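Local atomic coordinates of RidA family protein (PDB entry 6L8P), a protein that probably hydrolyses reactive enamine or imine intermediates to release ammonia, as a trimeric RidA-family deaminase from a cold-living Antarctic bacterium. Residues A[92-105]-A[120-132]. The protein carries 1 engineered substitution. Sequence-based numbering, arbitrary orientation.
Sequences VVKFNVSLTDLSDF and YPARAAVQVAALP
Q127 reaches past the end of its own strand to grip the loop that leaves the neighbouring one: OE1 accepts the backbone N of L102 at 2.8 Å, the donor lying above the amide plane. With CG anti to the backbone N (chi1 -171°) and the chain extended beyond it, the amide is carried up to that loop, a reach that the length of glutamine allows. A water accepts from NE2 of Q127 and donates to the carbonyl oxygens of T100 and V128, tying together both segments as they leave the sheet. L102 lays CD1 against CB of Q127, 3.8 Å away.

Behind this junction, strands 92-99 and 122-127 run parallel in a ladder of backbone bonds from A122 N to V93 O (3.0 Å) through V128 N to L99 O (2.8 Å). At its start, P121 sets CG 3.7 Å from CE2 of F95, while V92 CG1 sits over the centre of the same ring. A125, with only a methyl group, puts CB 4.2 Å from CE1 at the edge of the F105 ring. R123, bent at chi3 (75°), brings NH2 3.5 Å from F105 CE1; its NH1 hydrogen-bonds OD1 of N109, and its NE a malonate ion, probably from the crystallisation liquor, which may mark an anion-binding pocket.

Helix 105-115 links the strands as a beta-alpha-beta crossover, packing L108 and F112 over V97; strand 137-144 flanks 92-99, and a second subunit bonds to the backbone of 122-127.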
ATOM      1  N   VAL A  92     -10.353   2.547  11.979  1.00 12.01           N
ATOM      2  CA  VAL A  92      -9.442   2.615  10.831  1.00 10.94           C
ATOM      3  C   VAL A  92      -8.402   3.700  11.082  1.00 10.75           C
ATOM      4  O   VAL A  92      -8.752   4.838  11.432  1.00 12.36           O
ATOM      5  CB  VAL A  92     -10.217   2.883   9.536  1.00 10.86           C
ATOM      6  CG1 VAL A  92      -9.233   2.990   8.336  1.00  9.95           C
ATOM      7  CG2 VAL A  92     -11.235   1.712   9.290  1.00 13.20           C
ATOM      8  N   VAL A  93      -7.126   3.361  10.843  1.00 10.15           N
ATOM      9  CA  VAL A  93      -6.031   4.329  10.897  1.00  8.98           C
ATOM     10  C   VAL A  93      -5.497   4.678   9.526  1.00 11.38           C
ATOM     11  O   VAL A  93      -4.925   5.774   9.377  1.00 11.25           O
ATOM     12  CB  VAL A  93      -4.890   3.830  11.810  1.00 10.65           C
ATOM     13  CG1 VAL A  93      -5.395   3.722  13.284  1.00 14.94           C
ATOM     14  CG2 VAL A  93      -4.238   2.536  11.341  1.00 13.14           C
ATOM     15  N   LYS A  94      -5.707   3.820   8.514  1.00  9.48           N
ATOM     16  CA  LYS A  94      -5.192   4.138   7.176  1.00  8.68           C
ATOM     17  C   LYS A  94      -6.110   3.481   6.154  1.00  8.42           C
ATOM     18  O   LYS A  94      -6.446   2.304   6.304  1.00  9.92           O
ATOM     19  CB  LYS A  94      -3.734   3.642   6.999  1.00 10.81           C
ATOM     20  CG  LYS A  94      -3.164   3.694   5.578  1.00 13.77           C
ATOM     21  CD  LYS A  94      -2.879   5.102   5.154  1.00 17.13           C
ATOM     22  CE  LYS A  94      -2.311   5.171   3.699  1.00 15.65           C
ATOM     23  NZ  LYS A  94      -1.086   4.276   3.499  1.00 18.70           N
ATOM     24  N   PHE A  95      -6.525   4.253   5.160  1.00  7.57           N
ATOM     25  CA  PHE A  95      -7.192   3.742   3.963  1.00 10.62           C
ATOM     26  C   PHE A  95      -6.273   3.918   2.755  1.00 10.53           C
ATOM     27  O   PHE A  95      -5.626   4.958   2.600  1.00  9.10           O
ATOM     28  CB  PHE A  95      -8.478   4.535   3.669  1.00  9.25           C
ATOM     29  CG  PHE A  95      -9.661   4.165   4.507  1.00  9.16           C
ATOM     30  CD1 PHE A  95     -10.120   2.842   4.559  1.00 12.68           C
ATOM     31  CD2 PHE A  95     -10.345   5.166   5.222  1.00 11.26           C
ATOM     32  CE1 PHE A  95     -11.252   2.528   5.309  1.00 11.10           C
ATOM     33  CE2 PHE A  95     -11.493   4.866   5.955  1.00 12.61           C
ATOM     34  CZ  PHE A  95     -11.940   3.537   6.015  1.00 13.56           C
ATOM     35  N   ASN A  96      -6.287   2.949   1.839  1.00  8.06           N
ATOM     36  CA  ASN A  96      -5.608   3.106   0.554  1.00  7.72           C
ATOM     37  C   ASN A  96      -6.661   2.968  -0.520  1.00 10.71           C
ATOM     38  O   ASN A  96      -7.299   1.914  -0.633  1.00  9.90           O
ATOM     39  CB  ASN A  96      -4.521   2.053   0.382  1.00  9.52           C
ATOM     40  CG  ASN A  96      -3.539   2.415  -0.669  1.00 39.12           C
ATOM     41  OD1 ASN A  96      -3.595   1.904  -1.787  1.00 48.67           O
ATOM     42  ND2 ASN A  96      -2.612   3.294  -0.326  1.00 35.47           N
ATOM     43  N   VAL A  97      -6.858   4.018  -1.297  1.00  7.69           N
ATOM     44  CA  VAL A  97      -7.934   4.058  -2.287  1.00  7.78           C
ATOM     45  C   VAL A  97      -7.349   3.945  -3.690  1.00  8.18           C
ATOM     46  O   VAL A  97      -6.445   4.713  -4.055  1.00  9.28           O
ATOM     47  CB  VAL A  97      -8.720   5.362  -2.184  1.00  9.16           C
ATOM     48  CG1 VAL A  97      -9.830   5.383  -3.221  1.00 10.79           C
ATOM     49  CG2 VAL A  97      -9.306   5.536  -0.740  1.00  9.17           C
ATOM     50  N   SER A  98      -7.894   3.021  -4.493  1.00  6.80           N
ATOM     51  CA  SER A  98      -7.556   2.912  -5.904  1.00  6.66           C
ATOM     52  C   SER A  98      -8.810   3.200  -6.716  1.00  8.25           C
ATOM     53  O   SER A  98      -9.838   2.541  -6.526  1.00  9.58           O
ATOM     54  CB  SER A  98      -7.031   1.514  -6.225  1.00  8.87           C
ATOM     55  OG  SER A  98      -5.946   1.154  -5.354  1.00 12.30           O
ATOM     56  N   LEU A  99      -8.738   4.202  -7.588  1.00  8.86           N
ATOM     57  CA  LEU A  99      -9.838   4.596  -8.469  1.00  7.83           C
ATOM     58  C   LEU A  99      -9.460   4.310  -9.909  1.00  8.65           C
ATOM     59  O   LEU A  99      -8.293   4.431 -10.275  1.00  9.71           O
ATOM     60  CB  LEU A  99     -10.127   6.103  -8.378  1.00  9.27           C
ATOM     61  CG  LEU A  99     -10.468   6.592  -6.970  1.00 11.79           C
ATOM     62  CD1 LEU A  99     -10.637   8.095  -7.039  1.00 18.65           C
ATOM     63  CD2 LEU A  99     -11.755   5.960  -6.583  1.00 15.31           C
ATOM     64  N   THR A 100     -10.464   4.018 -10.770  1.00  8.77           N
ATOM     65  CA  THR A 100     -10.126   3.996 -12.193  1.00  7.39           C
ATOM     66  C   THR A 100     -10.335   5.357 -12.861  1.00  8.96           C
ATOM     67  O   THR A 100      -9.908   5.545 -14.017  1.00 10.80           O
ATOM     68  CB  THR A 100     -10.915   2.898 -12.927  1.00 11.29           C
ATOM     69  OG1 THR A 100     -12.302   3.014 -12.596  1.00 13.07           O
ATOM     70  CG2 THR A 100     -10.447   1.495 -12.519  1.00 12.61           C
ATOM     71  N   ASP A 101     -10.942   6.325 -12.166  1.00 10.34           N
ATOM     72  CA  ASP A 101     -11.143   7.661 -12.750  1.00 11.12           C
ATOM     73  C   ASP A 101     -11.108   8.701 -11.643  1.00 12.38           C
ATOM     74  O   ASP A 101     -12.015   8.733 -10.814  1.00 10.95           O
ATOM     75  CB  ASP A 101     -12.491   7.712 -13.470  1.00 12.26           C
ATOM     76  CG  ASP A 101     -12.663   8.975 -14.292  1.00 25.03           C
ATOM     77  OD1 ASP A 101     -11.830   9.916 -14.163  1.00 18.97           O
ATOM     78  OD2 ASP A 101     -13.633   9.012 -15.101  1.00 25.11           O
ATOM     79  N   LEU A 102     -10.065   9.540 -11.615  1.00 12.33           N
ATOM     80  CA  LEU A 102     -10.004  10.558 -10.563  1.00 12.78           C
ATOM     81  C   LEU A 102     -11.076  11.627 -10.716  1.00 13.58           C
ATOM     82  O   LEU A 102     -11.239  12.431  -9.790  1.00 15.22           O
ATOM     83  CB  LEU A 102      -8.594  11.192 -10.522  1.00 14.02           C
ATOM     84  CG  LEU A 102      -7.675  10.473  -9.534  1.00 14.00           C
ATOM     85  CD1 LEU A 102      -6.208  10.859  -9.825  1.00 19.64           C
ATOM     86  CD2 LEU A 102      -8.016  10.760  -8.081  1.00 20.02           C
ATOM     87  N   SER A 103     -11.822  11.641 -11.826  1.00 11.97           N
ATOM     88  CA  SER A 103     -13.038  12.450 -11.875  1.00 16.06           C
ATOM     89  C   SER A 103     -13.996  12.091 -10.754  1.00 15.75           C
ATOM     90  O   SER A 103     -14.852  12.907 -10.409  1.00 19.57           O
ATOM     91  CB  SER A 103     -13.758  12.269 -13.220  1.00 18.26           C
ATOM     92  OG  SER A 103     -12.897  12.690 -14.265  1.00 33.25           O
ATOM     93  N   ASP A 104     -13.901  10.883 -10.191  1.00 11.99           N
ATOM     94  CA  ASP A 104     -14.743  10.485  -9.066  1.00 11.65           C
ATOM     95  C   ASP A 104     -14.235  10.974  -7.698  1.00 11.59           C
ATOM     96  O   ASP A 104     -14.874  10.677  -6.687  1.00 14.82           O
ATOM     97  CB  ASP A 104     -14.880   8.960  -9.049  1.00 13.55           C
ATOM     98  CG  ASP A 104     -15.584   8.429 -10.292  1.00 19.24           C
ATOM     99  OD1 ASP A 104     -16.588   9.049 -10.723  1.00 19.25           O
ATOM    100  OD2 ASP A 104     -15.186   7.368 -10.840  1.00 15.74           O
ATOM    101  N   PHE A 105     -13.151  11.750  -7.660  1.00 13.72           N
ATOM    102  CA  PHE A 105     -12.520  12.155  -6.397  1.00 14.05           C
ATOM    103  C   PHE A 105     -13.483  12.946  -5.510  1.00 15.83           C
ATOM    104  O   PHE A 105     -13.593  12.675  -4.306  1.00 14.54           O
ATOM    105  CB  PHE A 105     -11.250  12.954  -6.719  1.00 15.06           C
ATOM    106  CG  PHE A 105     -10.312  13.215  -5.531  1.00 17.22           C
ATOM    107  CD1 PHE A 105      -9.594  12.181  -4.952  1.00 16.34           C
ATOM    108  CD2 PHE A 105     -10.117  14.507  -5.057  1.00 16.61           C
ATOM    109  CE1 PHE A 105      -8.697  12.411  -3.875  1.00 17.09           C
ATOM    110  CE2 PHE A 105      -9.228  14.755  -3.972  1.00 18.03           C
ATOM    111  CZ  PHE A 105      -8.523  13.708  -3.394  1.00 17.82           C
ATOM    112  N   TYR A 120     -10.479  11.771  10.868  1.00 15.60           N
ATOM    113  CA  TYR A 120     -10.425  10.829   9.740  1.00 12.35           C
ATOM    114  C   TYR A 120      -9.108  10.060   9.703  1.00 16.52           C
ATOM    115  O   TYR A 120      -8.075  10.515  10.201  1.00 14.82           O
ATOM    116  CB  TYR A 120     -10.606  11.568   8.438  1.00 11.51           C
ATOM    117  CG  TYR A 120     -11.896  12.329   8.338  1.00 16.13           C
ATOM    118  CD1 TYR A 120     -13.116  11.691   8.539  1.00 17.42           C
ATOM    119  CD2 TYR A 120     -11.891  13.684   8.085  1.00 17.41           C
ATOM    120  CE1 TYR A 120     -14.317  12.393   8.442  1.00 18.42           C
ATOM    121  CE2 TYR A 120     -13.072  14.387   7.988  1.00 16.74           C
ATOM    122  CZ  TYR A 120     -14.275  13.738   8.177  1.00 18.18           C
ATOM    123  OH  TYR A 120     -15.468  14.417   8.060  1.00 24.32           O
ATOM    124  N   PRO A 121      -9.109   8.880   9.110  1.00 10.71           N
ATOM    125  CA  PRO A 121      -7.855   8.122   8.969  1.00  9.34           C
ATOM    126  C   PRO A 121      -6.894   8.828   8.021  1.00  8.86           C
ATOM    127  O   PRO A 121      -7.272   9.689   7.213  1.00  9.80           O
ATOM    128  CB  PRO A 121      -8.305   6.778   8.365  1.00 12.39           C
ATOM    129  CG  PRO A 121      -9.782   6.681   8.721  1.00 11.42           C
ATOM    130  CD  PRO A 121     -10.282   8.109   8.646  1.00 10.16           C
ATOM    131  N   ALA A 122      -5.640   8.368   8.087  1.00  8.13           N
ATOM    132  CA  ALA A 122      -4.682   8.662   7.041  1.00  7.97           C
ATOM    133  C   ALA A 122      -5.167   7.994   5.757  1.00  9.15           C
ATOM    134  O   ALA A 122      -5.946   7.033   5.778  1.00  9.92           O
ATOM    135  CB  ALA A 122      -3.303   8.140   7.451  1.00 10.26           C
ATOM    136  N   ARG A 123      -4.714   8.512   4.635  1.00  7.15           N
ATOM    137  CA  ARG A 123      -5.194   8.008   3.345  1.00  7.30           C
ATOM    138  C   ARG A 123      -4.135   8.182   2.270  1.00  9.35           C
ATOM    139  O   ARG A 123      -3.334   9.120   2.306  1.00  9.13           O
ATOM    140  CB  ARG A 123      -6.468   8.735   2.901  1.00  8.78           C
ATOM    141  CG  ARG A 123      -7.340   7.930   1.900  1.00  9.53           C
ATOM    142  CD  ARG A 123      -8.649   8.708   1.620  1.00  9.50           C
ATOM    143  NE  ARG A 123      -8.418   9.857   0.737  1.00  9.35           N
ATOM    144  CZ  ARG A 123      -9.388  10.662   0.306  1.00 12.68           C
ATOM    145  NH1 ARG A 123     -10.657  10.425   0.701  1.00 13.24           N
ATOM    146  NH2 ARG A 123      -9.106  11.667  -0.504  1.00 15.31           N
ATOM    147  N   ALA A 124      -4.211   7.321   1.253  1.00  8.77           N
ATOM    148  CA  ALA A 124      -3.607   7.605  -0.034  1.00  7.72           C
ATOM    149  C   ALA A 124      -4.642   7.330  -1.114  1.00  9.13           C
ATOM    150  O   ALA A 124      -5.586   6.545  -0.911  1.00  9.95           O
ATOM    151  CB  ALA A 124      -2.378   6.756  -0.250  1.00 10.58           C
ATOM    152  N   ALA A 125      -4.473   7.968  -2.270  1.00  8.70           N
ATOM    153  CA  ALA A 125      -5.450   7.786  -3.346  1.00  8.21           C
ATOM    154  C   ALA A 125      -4.721   7.930  -4.668  1.00  9.57           C
ATOM    155  O   ALA A 125      -3.971   8.892  -4.880  1.00 10.17           O
ATOM    156  CB  ALA A 125      -6.622   8.796  -3.250  1.00 11.80           C
ATOM    157  N   VAL A 126      -4.959   6.992  -5.584  1.00  9.46           N
ATOM    158  CA  VAL A 126      -4.336   7.065  -6.902  1.00  7.79           C
ATOM    159  C   VAL A 126      -5.348   6.588  -7.925  1.00  6.81           C
ATOM    160  O   VAL A 126      -6.320   5.895  -7.591  1.00  9.38           O
ATOM    161  CB  VAL A 126      -3.077   6.182  -7.017  1.00 10.35           C
ATOM    162  CG1 VAL A 126      -2.033   6.543  -5.932  1.00 11.21           C
ATOM    163  CG2 VAL A 126      -3.452   4.697  -6.911  1.00 12.31           C
ATOM    164  N   GLN A 127      -5.120   6.967  -9.193  1.00  7.27           N
ATOM    165  CA  GLN A 127      -5.887   6.378 -10.298  1.00  7.29           C
ATOM    166  C   GLN A 127      -5.054   5.236 -10.881  1.00  9.40           C
ATOM    167  O   GLN A 127      -3.935   5.468 -11.368  1.00  9.25           O
ATOM    168  CB  GLN A 127      -6.190   7.405 -11.381  1.00  8.35           C
ATOM    169  CG  GLN A 127      -7.176   6.873 -12.437  1.00  8.14           C
ATOM    170  CD  GLN A 127      -7.403   7.918 -13.518  1.00 11.13           C
ATOM    171  OE1 GLN A 127      -7.756   9.065 -13.208  1.00 12.51           O
ATOM    172  NE2 GLN A 127      -7.177   7.545 -14.780  1.00 15.22           N
ATOM    173  N   VAL A 128      -5.595   4.016 -10.815  1.00  8.30           N
ATOM    174  CA  VAL A 128      -4.930   2.839 -11.387  1.00  9.09           C
ATOM    175  C   VAL A 128      -5.451   2.625 -12.802  1.00  9.01           C
ATOM    176  O   VAL A 128      -6.372   3.312 -13.259  1.00 11.18           O
ATOM    177  CB  VAL A 128      -5.159   1.596 -10.505  1.00 11.16           C
ATOM    178  CG1 VAL A 128      -4.487   1.813  -9.110  1.00 11.22           C
ATOM    179  CG2 VAL A 128      -6.657   1.295 -10.346  1.00 10.36           C
ATOM    180  N   ALA A 129      -4.828   1.686 -13.535  1.00  8.26           N
ATOM    181  CA  ALA A 129      -5.272   1.402 -14.888  1.00  9.16           C
ATOM    182  C   ALA A 129      -6.573   0.597 -14.915  1.00 11.06           C
ATOM    183  O   ALA A 129      -7.422   0.795 -15.792  1.00 12.39           O
ATOM    184  CB  ALA A 129      -4.168   0.658 -15.646  1.00 11.25           C
ATOM    185  N   ALA A 130      -6.746  -0.315 -13.969  1.00  9.20           N
ATOM    186  CA  ALA A 130      -7.932  -1.170 -13.941  1.00  7.91           C
ATOM    187  C   ALA A 130      -7.961  -1.881 -12.595  1.00  7.93           C
ATOM    188  O   ALA A 130      -6.947  -1.942 -11.872  1.00  8.07           O
ATOM    189  CB  ALA A 130      -7.926  -2.213 -15.072  1.00  9.21           C
ATOM    190  N   LEU A 131      -9.124  -2.439 -12.274  1.00  8.87           N
ATOM    191  CA  LEU A 131      -9.348  -3.168 -11.032  1.00  8.31           C
ATOM    192  C   LEU A 131      -9.985  -4.515 -11.307  1.00  8.43           C
ATOM    193  O   LEU A 131     -10.620  -4.713 -12.346  1.00 10.12           O
ATOM    194  CB  LEU A 131     -10.260  -2.364 -10.075  1.00  9.84           C
ATOM    195  CG  LEU A 131      -9.606  -1.104  -9.540  1.00  8.21           C
ATOM    196  CD1 LEU A 131     -10.676  -0.198  -8.845  1.00  9.53           C
ATOM    197  CD2 LEU A 131      -8.433  -1.428  -8.578  1.00  8.26           C
ATOM    198  N   PRO A 132      -9.845  -5.472 -10.388  1.00  9.03           N
ATOM    199  CA  PRO A 132     -10.414  -6.792 -10.639  1.00 11.21           C
ATOM    200  C   PRO A 132     -11.904  -6.728 -10.931  1.00 13.25           C
ATOM    201  O   PRO A 132     -12.656  -5.935 -10.350  1.00 14.25           O
ATOM    202  CB  PRO A 132     -10.109  -7.561  -9.345  1.00 13.28           C
ATOM    203  CG  PRO A 132      -8.854  -6.895  -8.805  1.00 13.66           C
ATOM    204  CD  PRO A 132      -9.077  -5.420  -9.126  1.00 10.61           C
TER
HETATM  205  O   HOH W   1      -7.271   4.683 -15.494  1.00 17.34           O